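PDB 7COK: 5-ketofructose reductase from Gluconobacter sp., which reduces 5-ketofructose, probably to fructose with a nicotinamide cofactor, and represents a novel class within the shikimate dehydrogenase family. Local coordinates for residues A57-C67 / V92-L102; I82-G90 / R137-L145. All blocks are in the same frame, centred on the assembly; numbering follows the deposited sequence.

How the contacts relate
The two contacts lie about 20 Å apart, centre to centre, and their segments alternate along the chain: 57-67, 82-90, 92-102, 137-145. Contact 1 pairs strands 64-67 and 94-98 in the mixed sheet of the N-terminal domain, which matches the substrate-binding domain of shikimate dehydrogenases. Contact 2 sets helix 84-89 of that domain against helix 134-145, which follows the first strand of the parallel, Rossmann-type sheet, and so spans the two lobes. Helix 84-89 runs almost directly into strand 94-98, and Val92 of contact 1 packs through CG2 on Ala86 of contact 2. One short stretch of chain thereby ties the sheet core to the interdomain interface.

Contact 1 of 2, residues A57-C67 / V92-L102; sequences AKAMEWVGFNC and VNCVAIREGKL
In the mixed sheet of the substrate-binding domain, strands 64-67 and 94-98 run antiparallel, with Phe65 and Val95 as a hydrogen-bonded pair flanked by the non-hydrogen-bonded pairs Gly64-Ala96 and Asn66-Cys94. Phe65 N donates to Val95 O (2.9 Å), and Val95 N returns the bond to Phe65 O. Beyond them Ile97 N donates to Val63 O (3.0 Å).

The side chains of Phe65 and Val95 share one face of the sheet and lie alongside each other. With CG placed between its own N and carbonyl carbon (chi1 58°), the Phe65 ring leans over the neighbouring strand; Val95 CB sits 3.8 Å from the ring centroid in a CH-pi contact over the face. Leu102 CD2 and Ile97 CD1 meet the ring at its edge. Ile97 CD1 also rests 4.1 Å from both Ala57 CB and Trp62 CB.

At the other end Asn93 O accepts two bonds, from Cys67 N (3.0 Å) and from Asn66 ND2 (3.1 Å), while Asn66 OD1 accepts a hydrogen bond from Tyr40 OH. Asn93 and Cys94 form a classic beta bulge opposite His105. The chemistry is thus divided: one carbonyl grips both backbone and side chain at the Cys67 end of the pairing, next to the bulge, and an apolar cluster around Phe65 joins the sheet to helix 50-59.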
ATOM      1  N   ALA A  57       3.880  -6.898   5.878  1.00 10.93           N
ATOM      2  CA  ALA A  57       2.624  -6.261   6.259  1.00 11.51           C
ATOM      3  C   ALA A  57       2.554  -5.992   7.761  1.00 12.17           C
ATOM      4  O   ALA A  57       2.051  -4.975   8.191  1.00 12.08           O
ATOM      5  CB  ALA A  57       1.448  -7.085   5.809  1.00 11.72           C
ATOM      6  N   LYS A  58       3.095  -6.893   8.564  1.00 11.81           N
ATOM      7  CA  LYS A  58       3.161  -6.658  10.009  1.00 12.50           C
ATOM      8  C   LYS A  58       4.038  -5.438  10.346  1.00 12.34           C
ATOM      9  O   LYS A  58       3.656  -4.565  11.132  1.00 12.64           O
ATOM     10  CB  LYS A  58       3.714  -7.905  10.671  1.00 15.24           C
ATOM     11  CG  LYS A  58       3.686  -7.887  12.188  1.00 17.46           C
ATOM     12  CD  LYS A  58       4.448  -9.089  12.734  1.00 20.37           C
ATOM     13  CE  LYS A  58       3.819 -10.434  12.361  1.00 22.39           C
ATOM     14  NZ  LYS A  58       4.415 -11.099  11.155  1.00 24.79           N
ATOM     15  N   ALA A  59       5.210  -5.376   9.731  1.00 11.31           N
ATOM     16  CA  ALA A  59       6.165  -4.292  10.001  1.00 11.47           C
ATOM     17  C   ALA A  59       5.672  -2.929   9.505  1.00 11.72           C
ATOM     18  O   ALA A  59       5.979  -1.895  10.092  1.00 11.86           O
ATOM     19  CB  ALA A  59       7.503  -4.636   9.384  1.00 11.17           C
ATOM     20  N   MET A  60       4.882  -2.954   8.435  1.00 12.37           N
ATOM     21  CA  MET A  60       4.279  -1.755   7.854  1.00 12.30           C
ATOM     22  C   MET A  60       2.971  -1.440   8.529  1.00 12.52           C
ATOM     23  O   MET A  60       2.301  -0.479   8.133  1.00 13.63           O
ATOM     24  CB  MET A  60       4.039  -1.908   6.356  1.00 12.73           C
ATOM     25  CG  MET A  60       5.265  -2.079   5.502  1.00 13.78           C
ATOM     26  SD  MET A  60       4.808  -2.533   3.831  1.00 15.71           S
ATOM     27  CE  MET A  60       6.397  -3.009   3.161  1.00 13.26           C
ATOM     28  N   GLU A  61       2.578  -2.265   9.511  1.00 12.06           N
ATOM     29  CA  GLU A  61       1.397  -2.013  10.356  1.00 11.82           C
ATOM     30  C   GLU A  61       0.069  -2.010   9.577  1.00 11.61           C
ATOM     31  O   GLU A  61      -0.876  -1.288   9.905  1.00 12.33           O
ATOM     32  CB  GLU A  61       1.592  -0.750  11.225  1.00 12.87           C
ATOM     33  CG  GLU A  61       2.879  -0.882  12.058  1.00 15.38           C
ATOM     34  CD  GLU A  61       3.010   0.052  13.246  1.00 17.01           C
ATOM     35  OE1 GLU A  61       2.113   0.885  13.490  1.00 19.05           O
ATOM     36  OE2 GLU A  61       4.041  -0.077  13.953  1.00 18.46           O
ATOM     37  N   TRP A  62      -0.012  -2.844   8.546  1.00 10.93           N
ATOM     38  CA  TRP A  62      -1.307  -3.199   7.980  1.00 10.81           C
ATOM     39  C   TRP A  62      -2.243  -3.804   9.031  1.00 11.00           C
ATOM     40  O   TRP A  62      -1.778  -4.366  10.038  1.00 11.49           O
ATOM     41  CB  TRP A  62      -1.116  -4.211   6.862  1.00 10.81           C
ATOM     42  CG  TRP A  62      -0.336  -3.751   5.627  1.00 11.16           C
ATOM     43  CD1 TRP A  62       0.621  -2.765   5.548  1.00 11.11           C
ATOM     44  CD2 TRP A  62      -0.409  -4.340   4.331  1.00 11.06           C
ATOM     45  NE1 TRP A  62       1.110  -2.671   4.265  1.00 11.63           N
ATOM     46  CE2 TRP A  62       0.524  -3.639   3.500  1.00 11.34           C
ATOM     47  CE3 TRP A  62      -1.175  -5.388   3.771  1.00 11.78           C
ATOM     48  CZ2 TRP A  62       0.718  -3.956   2.134  1.00 11.63           C
ATOM     49  CZ3 TRP A  62      -0.988  -5.702   2.408  1.00 11.78           C
ATOM     50  CH2 TRP A  62      -0.040  -4.983   1.606  1.00 11.43           C
ATOM     51  N   VAL A  63      -3.541  -3.729   8.784  1.00 10.96           N
ATOM     52  CA  VAL A  63      -4.517  -4.328   9.697  1.00 10.98           C
ATOM     53  C   VAL A  63      -5.051  -5.658   9.200  1.00 10.90           C
ATOM     54  O   VAL A  63      -5.722  -6.394   9.934  1.00 11.33           O
ATOM     55  CB  VAL A  63      -5.674  -3.368  10.068  1.00 11.17           C
ATOM     56  CG1 VAL A  63      -5.110  -2.083  10.679  1.00 11.74           C
ATOM     57  CG2 VAL A  63      -6.513  -3.064   8.849  1.00 11.46           C
ATOM     58  N   GLY A  64      -4.756  -5.972   7.945  1.00 10.46           N
ATOM     59  CA  GLY A  64      -5.208  -7.212   7.346  1.00 10.81           C
ATOM     60  C   GLY A  64      -4.755  -7.355   5.924  1.00 10.81           C
ATOM     61  O   GLY A  64      -4.316  -6.387   5.309  1.00 10.27           O
ATOM     62  N   PHE A  65      -4.863  -8.580   5.416  1.00 11.32           N
ATOM     63  CA  PHE A  65      -4.619  -8.833   4.003  1.00 10.91           C
ATOM     64  C   PHE A  65      -5.317 -10.105   3.565  1.00 11.46           C
ATOM     65  O   PHE A  65      -5.592 -10.951   4.391  1.00 11.12           O
ATOM     66  CB  PHE A  65      -3.110  -8.910   3.693  1.00 11.35           C
ATOM     67  CG  PHE A  65      -2.359  -9.966   4.468  1.00 11.32           C
ATOM     68  CD1 PHE A  65      -2.223 -11.275   3.963  1.00 11.75           C
ATOM     69  CD2 PHE A  65      -1.752  -9.645   5.689  1.00 11.44           C
ATOM     70  CE1 PHE A  65      -1.496 -12.244   4.682  1.00 12.07           C
ATOM     71  CE2 PHE A  65      -1.002 -10.608   6.394  1.00 11.83           C
ATOM     72  CZ  PHE A  65      -0.887 -11.904   5.896  1.00 11.52           C
ATOM     73  N   ASN A  66      -5.622 -10.194   2.269  1.00 11.11           N
ATOM     74  CA  ASN A  66      -6.042 -11.445   1.625  1.00 11.84           C
ATOM     75  C   ASN A  66      -4.893 -12.202   1.043  1.00 12.11           C
ATOM     76  O   ASN A  66      -3.859 -11.619   0.691  1.00 12.67           O
ATOM     77  CB  ASN A  66      -7.024 -11.133   0.494  1.00 11.52           C
ATOM     78  CG  ASN A  66      -8.317 -10.545   1.003  1.00 13.29           C
ATOM     79  OD1 ASN A  66      -8.741  -9.486   0.540  1.00 14.56           O
ATOM     80  ND2 ASN A  66      -8.915 -11.186   2.005  1.00 14.19           N
ATOM     81  N   CYS A  67      -5.100 -13.511   0.946  1.00 13.18           N
ATOM     82  CA  CYS A  67      -4.245 -14.378   0.145  1.00 13.90           C
ATOM     83  C   CYS A  67      -5.105 -15.052  -0.895  1.00 14.32           C
ATOM     84  O   CYS A  67      -6.208 -15.533  -0.597  1.00 15.33           O
ATOM     85  CB  CYS A  67      -3.639 -15.456   1.011  1.00 15.37           C
ATOM     86  SG  CYS A  67      -2.395 -14.848   2.139  1.00 18.60           S
ATOM     87  N   VAL A  92      -6.403 -20.604   4.145  1.00 11.78           N
ATOM     88  CA  VAL A  92      -6.723 -19.269   4.636  1.00 12.02           C
ATOM     89  C   VAL A  92      -6.645 -18.269   3.471  1.00 11.75           C
ATOM     90  O   VAL A  92      -5.684 -18.255   2.686  1.00 12.64           O
ATOM     91  CB  VAL A  92      -5.717 -18.866   5.747  1.00 11.48           C
ATOM     92  CG1 VAL A  92      -5.704 -17.353   5.956  1.00 12.61           C
ATOM     93  CG2 VAL A  92      -6.057 -19.544   7.056  1.00 12.99           C
ATOM     94  N   ASN A  93      -7.659 -17.415   3.372  1.00 11.74           N
ATOM     95  CA  ASN A  93      -7.677 -16.371   2.368  1.00 12.75           C
ATOM     96  C   ASN A  93      -7.817 -14.974   2.972  1.00 12.05           C
ATOM     97  O   ASN A  93      -7.793 -14.026   2.223  1.00 12.31           O
ATOM     98  CB  ASN A  93      -8.805 -16.594   1.359  1.00 14.29           C
ATOM     99  CG  ASN A  93     -10.174 -16.369   1.977  1.00 14.94           C
ATOM    100  OD1 ASN A  93     -10.568 -17.081   2.883  1.00 17.06           O
ATOM    101  ND2 ASN A  93     -10.889 -15.377   1.497  1.00 17.84           N
ATOM    102  N   CYS A  94      -7.992 -14.857   4.292  1.00 11.50           N
ATOM    103  CA  CYS A  94      -8.206 -13.570   4.943  1.00 12.28           C
ATOM    104  C   CYS A  94      -7.485 -13.578   6.272  1.00 11.19           C
ATOM    105  O   CYS A  94      -7.808 -14.377   7.169  1.00 12.18           O
ATOM    106  CB  CYS A  94      -9.692 -13.365   5.161  1.00 12.05           C
ATOM    107  SG  CYS A  94     -10.121 -11.806   6.008  1.00 14.74           S
ATOM    108  N   VAL A  95      -6.501 -12.703   6.384  1.00 10.34           N
ATOM    109  CA  VAL A  95      -5.670 -12.611   7.590  1.00 11.34           C
ATOM    110  C   VAL A  95      -5.924 -11.282   8.265  1.00 11.43           C
ATOM    111  O   VAL A  95      -5.884 -10.248   7.623  1.00 12.84           O
ATOM    112  CB  VAL A  95      -4.154 -12.778   7.264  1.00 11.24           C
ATOM    113  CG1 VAL A  95      -3.283 -12.606   8.531  1.00 11.71           C
ATOM    114  CG2 VAL A  95      -3.897 -14.135   6.617  1.00 11.64           C
ATOM    115  N   ALA A  96      -6.180 -11.313   9.568  1.00 11.80           N
ATOM    116  CA  ALA A  96      -6.249 -10.109  10.373  1.00 11.96           C
ATOM    117  C   ALA A  96      -4.956  -9.971  11.138  1.00 12.30           C
ATOM    118  O   ALA A  96      -4.380 -10.987  11.561  1.00 12.38           O
ATOM    119  CB  ALA A  96      -7.397 -10.190  11.357  1.00 12.88           C
ATOM    120  N   ILE A  97      -4.494  -8.728  11.285  1.00 13.09           N
ATOM    121  CA  ILE A  97      -3.344  -8.370  12.093  1.00 15.15           C
ATOM    122  C   ILE A  97      -3.867  -7.565  13.287  1.00 17.42           C
ATOM    123  O   ILE A  97      -4.372  -6.441  13.137  1.00 18.87           O
ATOM    124  CB  ILE A  97      -2.241  -7.599  11.319  1.00 14.83           C
ATOM    125  CG1 ILE A  97      -1.930  -8.288   9.975  1.00 14.55           C
ATOM    126  CG2 ILE A  97      -0.989  -7.461  12.184  1.00 15.35           C
ATOM    127  CD1 ILE A  97      -0.858  -7.620   9.120  1.00 15.02           C
ATOM    128  N   ARG A  98      -3.769  -8.181  14.465  1.00 20.31           N
ATOM    129  CA  ARG A  98      -4.255  -7.578  15.705  1.00 23.23           C
ATOM    130  C   ARG A  98      -3.120  -7.554  16.706  1.00 24.49           C
ATOM    131  O   ARG A  98      -2.677  -8.606  17.170  1.00 25.55           O
ATOM    132  CB  ARG A  98      -5.464  -8.338  16.260  1.00 23.30           C
ATOM    133  N   GLU A  99      -2.639  -6.341  16.985  1.00 27.21           N
ATOM    134  CA  GLU A  99      -1.493  -6.080  17.865  1.00 28.64           C
ATOM    135  C   GLU A  99      -0.285  -6.989  17.535  1.00 28.05           C
ATOM    136  O   GLU A  99       0.287  -7.650  18.414  1.00 29.01           O
ATOM    137  CB  GLU A  99      -1.911  -6.159  19.349  1.00 31.65           C
ATOM    138  CG  GLU A  99      -3.211  -5.433  19.695  1.00 33.38           C
ATOM    139  CD  GLU A  99      -3.514  -5.402  21.189  1.00 36.90           C
ATOM    140  OE1 GLU A  99      -3.498  -6.470  21.837  1.00 38.66           O
ATOM    141  OE2 GLU A  99      -3.787  -4.301  21.715  1.00 39.09           O
ATOM    142  N   GLY A 100       0.076  -7.028  16.246  1.00 26.34           N
ATOM    143  CA  GLY A 100       1.207  -7.821  15.759  1.00 25.65           C
ATOM    144  C   GLY A 100       0.923  -9.305  15.528  1.00 24.01           C
ATOM    145  O   GLY A 100       1.772 -10.007  14.982  1.00 26.14           O
ATOM    146  N   LYS A 101      -0.265  -9.770  15.931  1.00 22.81           N
ATOM    147  CA  LYS A 101      -0.653 -11.184  15.817  1.00 22.15           C
ATOM    148  C   LYS A 101      -1.382 -11.444  14.510  1.00 18.77           C
ATOM    149  O   LYS A 101      -2.263 -10.684  14.130  1.00 18.17           O
ATOM    150  CB  LYS A 101      -1.573 -11.551  16.978  1.00 24.64           C
ATOM    151  CG  LYS A 101      -1.375 -12.939  17.552  1.00 27.47           C
ATOM    152  CD  LYS A 101      -1.883 -12.970  18.981  1.00 27.91           C
ATOM    153  CE  LYS A 101      -1.245 -14.087  19.798  1.00 30.03           C
ATOM    154  NZ  LYS A 101      -1.894 -15.402  19.542  1.00 31.07           N
ATOM    155  N   LEU A 102      -1.023 -12.533  13.839  1.00 16.69           N
ATOM    156  CA  LEU A 102      -1.607 -12.865  12.539  1.00 15.89           C
ATOM    157  C   LEU A 102      -2.644 -13.965  12.694  1.00 15.82           C
ATOM    158  O   LEU A 102      -2.311 -15.089  13.050  1.00 15.81           O
ATOM    159  CB  LEU A 102      -0.532 -13.288  11.539  1.00 16.72           C
ATOM    160  CG  LEU A 102       0.572 -12.275  11.220  1.00 17.97           C
ATOM    161  CD1 LEU A 102       1.878 -12.979  10.900  1.00 18.82           C
ATOM    162  CD2 LEU A 102       0.138 -11.366  10.083  1.00 19.05           C
TER

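Contact 2 of 2, residues I82-G90 / R137-L145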
ATOM      1  N   ILE A  82      -5.420 -19.830  13.744  1.00 15.69           N
ATOM      2  CA  ILE A  82      -6.239 -20.308  12.632  1.00 17.03           C
ATOM      3  C   ILE A  82      -7.657 -20.540  13.155  1.00 16.05           C
ATOM      4  O   ILE A  82      -7.856 -21.346  14.067  1.00 17.40           O
ATOM      5  CB  ILE A  82      -5.657 -21.625  12.048  1.00 18.27           C
ATOM      6  CG1 ILE A  82      -4.178 -21.457  11.672  1.00 20.04           C
ATOM      7  CG2 ILE A  82      -6.474 -22.126  10.859  1.00 19.52           C
ATOM      8  CD1 ILE A  82      -3.922 -20.497  10.538  1.00 21.83           C
ATOM      9  N   ALA A  83      -8.626 -19.836  12.568  1.00 15.54           N
ATOM     10  CA  ALA A  83     -10.041 -19.975  12.915  1.00 15.91           C
ATOM     11  C   ALA A  83     -10.586 -21.354  12.543  1.00 16.54           C
ATOM     12  O   ALA A  83      -9.988 -22.059  11.736  1.00 17.21           O
ATOM     13  CB  ALA A  83     -10.854 -18.883  12.237  1.00 16.32           C
ATOM     14  N   GLU A  84     -11.741 -21.702  13.134  1.00 17.03           N
ATOM     15  CA  GLU A  84     -12.313 -23.034  13.020  1.00 17.73           C
ATOM     16  C   GLU A  84     -12.493 -23.510  11.584  1.00 16.79           C
ATOM     17  O   GLU A  84     -11.970 -24.556  11.224  1.00 17.59           O
ATOM     18  CB  GLU A  84     -13.626 -23.148  13.783  1.00 20.26           C
ATOM     19  CG  GLU A  84     -14.172 -24.569  13.802  1.00 22.04           C
ATOM     20  CD  GLU A  84     -15.569 -24.692  14.374  1.00 25.57           C
ATOM     21  OE1 GLU A  84     -16.234 -23.661  14.619  1.00 26.54           O
ATOM     22  OE2 GLU A  84     -16.002 -25.847  14.568  1.00 26.91           O
ATOM     23  N   SER A  85     -13.217 -22.752  10.764  1.00 15.76           N
ATOM     24  CA  SER A  85     -13.486 -23.225   9.410  1.00 14.87           C
ATOM     25  C   SER A  85     -12.218 -23.305   8.564  1.00 14.38           C
ATOM     26  O   SER A  85     -12.050 -24.253   7.819  1.00 14.73           O
ATOM     27  CB  SER A  85     -14.595 -22.420   8.745  1.00 15.28           C
ATOM     28  OG  SER A  85     -14.136 -21.178   8.250  1.00 16.86           O
ATOM     29  N   ALA A  86     -11.308 -22.339   8.747  1.00 13.46           N
ATOM     30  CA  ALA A  86      -9.993 -22.383   8.098  1.00 13.15           C
ATOM     31  C   ALA A  86      -9.209 -23.605   8.507  1.00 14.05           C
ATOM     32  O   ALA A  86      -8.560 -24.190   7.666  1.00 14.24           O
ATOM     33  CB  ALA A  86      -9.197 -21.137   8.439  1.00 13.32           C
ATOM     34  N   ARG A  87      -9.291 -23.997   9.784  1.00 14.30           N
ATOM     35  CA  ARG A  87      -8.629 -25.222  10.266  1.00 16.35           C
ATOM     36  C   ARG A  87      -9.149 -26.452   9.529  1.00 16.26           C
ATOM     37  O   ARG A  87      -8.369 -27.272   9.058  1.00 17.04           O
ATOM     38  CB  ARG A  87      -8.790 -25.399  11.788  1.00 19.60           C
ATOM     39  CG  ARG A  87      -7.972 -26.568  12.339  1.00 21.91           C
ATOM     40  CD  ARG A  87      -8.218 -26.830  13.816  1.00 25.09           C
ATOM     41  NE  ARG A  87      -8.884 -28.126  13.988  1.00 31.05           N
ATOM     42  CZ  ARG A  87     -10.199 -28.331  13.971  1.00 32.41           C
ATOM     43  NH1 ARG A  87     -11.050 -27.325  13.793  1.00 37.44           N
ATOM     44  NH2 ARG A  87     -10.667 -29.561  14.130  1.00 33.32           N
ATOM     45  N   LEU A  88     -10.467 -26.566   9.421  1.00 15.14           N
ATOM     46  CA  LEU A  88     -11.048 -27.718   8.755  1.00 15.98           C
ATOM     47  C   LEU A  88     -10.802 -27.721   7.250  1.00 14.74           C
ATOM     48  O   LEU A  88     -10.506 -28.764   6.664  1.00 16.13           O
ATOM     49  CB  LEU A  88     -12.548 -27.795   9.019  1.00 17.00           C
ATOM     50  CG  LEU A  88     -13.088 -28.228  10.392  1.00 19.47           C
ATOM     51  CD1 LEU A  88     -12.184 -29.219  11.110  1.00 20.65           C
ATOM     52  CD2 LEU A  88     -13.412 -27.056  11.270  1.00 22.75           C
ATOM     53  N   ILE A  89     -10.964 -26.553   6.618  1.00 13.68           N
ATOM     54  CA  ILE A  89     -10.713 -26.417   5.180  1.00 13.21           C
ATOM     55  C   ILE A  89      -9.237 -26.650   4.859  1.00 13.17           C
ATOM     56  O   ILE A  89      -8.902 -27.263   3.846  1.00 14.31           O
ATOM     57  CB  ILE A  89     -11.203 -25.054   4.657  1.00 12.76           C
ATOM     58  CG1 ILE A  89     -12.721 -24.961   4.786  1.00 12.43           C
ATOM     59  CG2 ILE A  89     -10.825 -24.868   3.186  1.00 12.91           C
ATOM     60  CD1 ILE A  89     -13.272 -23.555   4.690  1.00 12.94           C
ATOM     61  N   GLY A  90      -8.351 -26.166   5.721  1.00 14.06           N
ATOM     62  CA  GLY A  90      -6.920 -26.326   5.508  1.00 13.25           C
ATOM     63  C   GLY A  90      -6.352 -25.253   4.615  1.00 13.82           C
ATOM     64  O   GLY A  90      -5.312 -25.433   3.975  1.00 14.17           O
ATOM     65  N   ARG A 137     -15.234 -27.245  -1.370  1.00 12.02           N
ATOM     66  CA  ARG A 137     -14.735 -27.627  -0.046  1.00 11.90           C
ATOM     67  C   ARG A 137     -15.126 -26.602   1.017  1.00 11.72           C
ATOM     68  O   ARG A 137     -15.670 -26.988   2.072  1.00 11.69           O
ATOM     69  CB  ARG A 137     -13.225 -27.906  -0.090  1.00 12.32           C
ATOM     70  CG  ARG A 137     -12.646 -28.390   1.211  1.00 13.44           C
ATOM     71  CD  ARG A 137     -11.137 -28.500   1.063  1.00 14.89           C
ATOM     72  NE  ARG A 137     -10.519 -28.927   2.317  1.00 16.87           N
ATOM     73  CZ  ARG A 137     -10.275 -30.198   2.640  1.00 18.05           C
ATOM     74  NH1 ARG A 137     -10.584 -31.197   1.807  1.00 18.79           N
ATOM     75  NH2 ARG A 137      -9.733 -30.483   3.814  1.00 19.69           N
ATOM     76  N   ALA A 138     -14.841 -25.314   0.761  1.00 11.69           N
ATOM     77  CA  ALA A 138     -15.173 -24.276   1.747  1.00 11.52           C
ATOM     78  C   ALA A 138     -16.669 -24.122   1.980  1.00 11.37           C
ATOM     79  O   ALA A 138     -17.106 -23.981   3.132  1.00 11.44           O
ATOM     80  CB  ALA A 138     -14.532 -22.953   1.366  1.00 11.66           C
ATOM     81  N   ILE A 139     -17.440 -24.153   0.900  1.00 12.15           N
ATOM     82  CA  ILE A 139     -18.900 -24.053   0.972  1.00 11.61           C
ATOM     83  C   ILE A 139     -19.470 -25.231   1.789  1.00 12.01           C
ATOM     84  O   ILE A 139     -20.296 -25.032   2.661  1.00 12.32           O
ATOM     85  CB  ILE A 139     -19.550 -23.948  -0.430  1.00 12.46           C
ATOM     86  CG1 ILE A 139     -19.289 -22.547  -0.974  1.00 13.78           C
ATOM     87  CG2 ILE A 139     -21.062 -24.167  -0.370  1.00 12.66           C
ATOM     88  CD1 ILE A 139     -19.514 -22.430  -2.470  1.00 14.64           C
ATOM     89  N   ALA A 140     -18.992 -26.447   1.520  1.00 11.87           N
ATOM     90  CA  ALA A 140     -19.437 -27.631   2.269  1.00 11.52           C
ATOM     91  C   ALA A 140     -19.139 -27.495   3.774  1.00 11.62           C
ATOM     92  O   ALA A 140     -20.009 -27.727   4.608  1.00 12.06           O
ATOM     93  CB  ALA A 140     -18.831 -28.895   1.688  1.00 11.79           C
ATOM     94  N   VAL A 141     -17.926 -27.043   4.106  1.00 11.23           N
ATOM     95  CA  VAL A 141     -17.573 -26.860   5.521  1.00 12.52           C
ATOM     96  C   VAL A 141     -18.460 -25.813   6.169  1.00 13.37           C
ATOM     97  O   VAL A 141     -18.960 -26.048   7.264  1.00 13.46           O
ATOM     98  CB  VAL A 141     -16.078 -26.543   5.713  1.00 12.09           C
ATOM     99  CG1 VAL A 141     -15.758 -26.121   7.161  1.00 13.15           C
ATOM    100  CG2 VAL A 141     -15.253 -27.775   5.358  1.00 12.89           C
ATOM    101  N   GLU A 142     -18.621 -24.650   5.527  1.00 13.52           N
ATOM    102  CA  GLU A 142     -19.412 -23.582   6.141  1.00 13.60           C
ATOM    103  C   GLU A 142     -20.876 -23.991   6.355  1.00 13.58           C
ATOM    104  O   GLU A 142     -21.483 -23.696   7.387  1.00 12.99           O
ATOM    105  CB  GLU A 142     -19.330 -22.279   5.349  1.00 14.24           C
ATOM    106  CG  GLU A 142     -17.941 -21.639   5.272  1.00 15.54           C
ATOM    107  CD  GLU A 142     -17.333 -21.174   6.590  1.00 16.69           C
ATOM    108  OE1 GLU A 142     -17.988 -21.178   7.650  1.00 18.77           O
ATOM    109  OE2 GLU A 142     -16.155 -20.771   6.577  1.00 16.89           O
ATOM    110  N   LEU A 143     -21.441 -24.708   5.408  1.00 13.77           N
ATOM    111  CA  LEU A 143     -22.802 -25.212   5.558  1.00 13.42           C
ATOM    112  C   LEU A 143     -22.918 -26.212   6.704  1.00 13.30           C
ATOM    113  O   LEU A 143     -23.872 -26.152   7.494  1.00 13.89           O
ATOM    114  CB  LEU A 143     -23.245 -25.865   4.245  1.00 14.57           C
ATOM    115  CG  LEU A 143     -23.777 -24.977   3.124  1.00 15.39           C
ATOM    116  CD1 LEU A 143     -23.695 -25.784   1.857  1.00 16.51           C
ATOM    117  CD2 LEU A 143     -25.222 -24.604   3.395  1.00 15.82           C
ATOM    118  N   ALA A 144     -21.951 -27.133   6.786  1.00 13.80           N
ATOM    119  CA  ALA A 144     -21.897 -28.123   7.851  1.00 15.03           C
ATOM    120  C   ALA A 144     -21.779 -27.468   9.217  1.00 15.44           C
ATOM    121  O   ALA A 144     -22.542 -27.807  10.111  1.00 17.18           O
ATOM    122  CB  ALA A 144     -20.751 -29.088   7.611  1.00 14.94           C
ATOM    123  N   LEU A 145     -20.854 -26.506   9.373  1.00 15.91           N
ATOM    124  CA  LEU A 145     -20.722 -25.755  10.640  1.00 17.11           C
ATOM    125  C   LEU A 145     -21.954 -24.923  10.973  1.00 16.86           C
ATOM    126  O   LEU A 145     -22.238 -24.658  12.152  1.00 18.53           O
ATOM    127  CB  LEU A 145     -19.450 -24.893  10.656  1.00 16.67           C
ATOM    128  CG  LEU A 145     -18.116 -25.636  10.560  1.00 17.19           C
ATOM    129  CD1 LEU A 145     -17.006 -24.595  10.539  1.00 17.86           C
ATOM    130  CD2 LEU A 145     -17.913 -26.676  11.664  1.00 19.19           C
TER
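Arg137 NE donates to Ile89 O over 2.8 Å, in the carbonyl plane and on a lone pair, while NH2 adds weak bonds to the same oxygen and to Leu88 O. The arginine reaches this far because its chain is extended from CG to NE, with CG trans to the backbone N (chi1 -176°). The Ile89 side chain runs counter to the arginine, toward the other helix: its CD1 lies 3.6 Å from Ala138 CB, and its CG1 is 3.8 Å from Val141 CB. Leu88 CB adds a looser contact with Val141 CG1, next to Ile89. Further along, Ser85 OG gives its proton to Glu142 OE2 (2.7 Å) on the syn side, 31° out of the carboxylate plane, and Leu145 CD1 packs 3.7 Å from Ser85 CB.

These residues join two helices whose segment axes come within 9.8 Å at an angle of 132°. Helix 84-89 belongs to the substrate-binding domain, and helix 134-145 follows strand 126-130 and a glycine-rich turn consistent with a Rossmann dinucleotide-binding motif. Arg137 meets the C-terminal turn of the shorter helix, where carbonyls lack onward helical donors and its positive charge probably suits the helix dipole. Replacing Arg137 with an alanine would probably leave Ile89 O without its strong donor and weaken the hold between the domains at that helix end.

In the next shell, Leu167 of helix 158-171 packs on both Arg137 and Val141. Lys110 touches Ser85 and forms a salt bridge with Glu142 OE1, which probably helps to hold the carboxylate where OE2 meets the serine.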